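Local coordinates for uncharacterized protein (PDB 4Q34) that is a putative esterase of the alpha/beta hydrolase family, probably hydrolysing an ester bond in a substrate not yet identified, at residues A[194-200]-A[241-247]. Sequence-based numbering, arbitrary orientation.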
# COMPACT_ATOMS: atom_id res chain seq x y z
N ALA A 194 -11.17 4.01 -22.75
CA ALA A 194 -11.84 2.70 -22.76
C ALA A 194 -11.90 2.21 -21.35
O ALA A 194 -11.11 2.61 -20.48
CB ALA A 194 -11.13 1.68 -23.65
N ILE A 195 -12.85 1.32 -21.12
CA ILE A 195 -13.02 0.72 -19.79
C ILE A 195 -13.22 -0.78 -19.98
O ILE A 195 -14.09 -1.17 -20.76
CB ILE A 195 -14.25 1.25 -19.05
CG1 ILE A 195 -14.17 2.75 -18.82
CG2 ILE A 195 -14.41 0.53 -17.72
CD1 ILE A 195 -15.46 3.39 -18.34
N ALA A 196 -12.41 -1.57 -19.26
CA ALA A 196 -12.62 -3.00 -19.10
C ALA A 196 -12.97 -3.26 -17.65
O ALA A 196 -12.20 -2.87 -16.75
CB ALA A 196 -11.38 -3.80 -19.47
N SER A 197 -14.05 -3.97 -17.41
CA SER A 197 -14.49 -4.24 -16.05
C SER A 197 -14.70 -5.72 -15.79
O SER A 197 -15.43 -6.40 -16.56
CB SER A 197 -15.77 -3.45 -15.73
OG SER A 197 -16.07 -3.51 -14.35
N TYR A 198 -14.09 -6.20 -14.70
CA TYR A 198 -14.27 -7.56 -14.25
C TYR A 198 -15.39 -7.62 -13.21
O TYR A 198 -15.30 -6.94 -12.16
CB TYR A 198 -12.97 -8.16 -13.66
CG TYR A 198 -11.95 -8.37 -14.74
CD1 TYR A 198 -11.93 -9.53 -15.50
CD2 TYR A 198 -11.11 -7.35 -15.07
CE1 TYR A 198 -11.06 -9.67 -16.56
CE2 TYR A 198 -10.22 -7.46 -16.11
CZ TYR A 198 -10.19 -8.64 -16.86
OH TYR A 198 -9.32 -8.78 -17.93
N GLU A 199 -16.44 -8.37 -13.52
CA GLU A 199 -17.55 -8.57 -12.59
C GLU A 199 -18.01 -7.29 -11.87
O GLU A 199 -18.04 -7.25 -10.65
CB GLU A 199 -17.24 -9.66 -11.56
CG GLU A 199 -16.92 -10.99 -12.23
CD GLU A 199 -17.57 -12.20 -11.61
OE1 GLU A 199 -18.01 -12.12 -10.44
OE2 GLU A 199 -17.62 -13.27 -12.28
N PRO A 200 -18.38 -6.26 -12.64
CA PRO A 200 -18.91 -5.06 -12.01
C PRO A 200 -20.18 -5.33 -11.20
O PRO A 200 -20.94 -6.24 -11.48
CB PRO A 200 -19.21 -4.13 -13.20
CG PRO A 200 -19.35 -5.03 -14.37
CD PRO A 200 -18.39 -6.17 -14.09
N PRO A 241 -15.10 2.55 -26.04
CA PRO A 241 -15.32 1.11 -25.95
C PRO A 241 -15.31 0.58 -24.53
O PRO A 241 -14.48 0.98 -23.70
CB PRO A 241 -14.15 0.48 -26.73
CG PRO A 241 -13.28 1.58 -27.13
CD PRO A 241 -13.82 2.91 -26.67
N ILE A 242 -16.26 -0.32 -24.23
CA ILE A 242 -16.36 -0.93 -22.94
C ILE A 242 -16.47 -2.45 -23.09
O ILE A 242 -17.18 -2.92 -23.97
CB ILE A 242 -17.60 -0.41 -22.19
CG1 ILE A 242 -17.48 1.10 -21.96
CG2 ILE A 242 -17.80 -1.13 -20.87
CD1 ILE A 242 -18.72 1.77 -21.40
N VAL A 243 -15.69 -3.17 -22.28
CA VAL A 243 -15.82 -4.64 -22.18
C VAL A 243 -16.07 -5.01 -20.71
O VAL A 243 -15.51 -4.44 -19.81
CB VAL A 243 -14.62 -5.40 -22.84
CG1 VAL A 243 -13.32 -5.15 -22.07
CG2 VAL A 243 -14.88 -6.90 -22.89
N ILE A 244 -16.91 -6.02 -20.51
CA ILE A 244 -17.29 -6.50 -19.20
C ILE A 244 -17.11 -8.01 -19.19
O ILE A 244 -17.59 -8.66 -20.13
CB ILE A 244 -18.75 -6.12 -18.92
CG1 ILE A 244 -18.86 -4.60 -18.74
CG2 ILE A 244 -19.26 -6.79 -17.65
CD1 ILE A 244 -20.26 -4.09 -18.96
N TYR A 245 -16.42 -8.55 -18.17
CA TYR A 245 -16.17 -9.99 -18.04
C TYR A 245 -16.84 -10.56 -16.79
O TYR A 245 -16.76 -9.96 -15.71
CB TYR A 245 -14.67 -10.32 -17.98
CG TYR A 245 -13.87 -9.86 -19.15
CD1 TYR A 245 -13.80 -10.60 -20.32
CD2 TYR A 245 -13.16 -8.66 -19.09
CE1 TYR A 245 -13.06 -10.16 -21.42
CE2 TYR A 245 -12.39 -8.24 -20.17
CZ TYR A 245 -12.36 -8.99 -21.34
OH TYR A 245 -11.59 -8.54 -22.39
N TYR A 246 -17.51 -11.70 -16.92
CA TYR A 246 -18.00 -12.47 -15.80
C TYR A 246 -17.47 -13.89 -15.87
O TYR A 246 -17.40 -14.51 -16.94
CB TYR A 246 -19.57 -12.51 -15.71
CG TYR A 246 -20.15 -11.22 -15.20
CD1 TYR A 246 -20.32 -11.00 -13.85
CD2 TYR A 246 -20.50 -10.20 -16.07
CE1 TYR A 246 -20.80 -9.78 -13.38
CE2 TYR A 246 -20.98 -8.97 -15.60
CZ TYR A 246 -21.12 -8.77 -14.28
OH TYR A 246 -21.60 -7.56 -13.82
N GLY A 247 -17.14 -14.43 -14.71
CA GLY A 247 -16.67 -15.80 -14.60
C GLY A 247 -17.78 -16.86 -14.50
O GLY A 247 -18.89 -16.68 -15.01
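Glu199 and Pro200, just past the end of strand 192-198, pack closely against Tyr246. Glu199 CA lies over one face of the Tyr246 ring, 4.0 Å from its centroid, a CH-pi contact, while the tyrosine OH donates to Pro200 O at 2.8 Å, tilted 20° from the carbonyl plane. The glutamate chain bends at chi2 (-136°), bringing the anti lone pair of OE2 to Gly247 N at 2.7 Å. Its other oxygen, OE1, bonds His298 ND1 and pairs with Arg117. In the alpha/beta hydrolase fold the strands carrying the two segments, 192-198 and 242-246, are parallel neighbours in the central sheet, and Glu199 is consistent with the acid of a catalytic triad, with His298 and probably Ser176. With an alanine at Tyr246, Pro200 O would probably lose this hydroxyl donor and a gap would open beside the Glu199 backbone. Five backbone hydrogen bonds tie the two segments, from Ile195 N to Pro241 O at 3.1 Å through to Glu199 N to Tyr245 O at 2.7 Å. On one face Ala196 CB meets Val243 CG1 at 3.5 Å; further along, the Tyr198 and Tyr245 rings run side by side, planes 18° apart but slid so far that they barely overlap. The partly exposed Pro241 makes the looser end, its CG 4.1 Å from Ala194 CB.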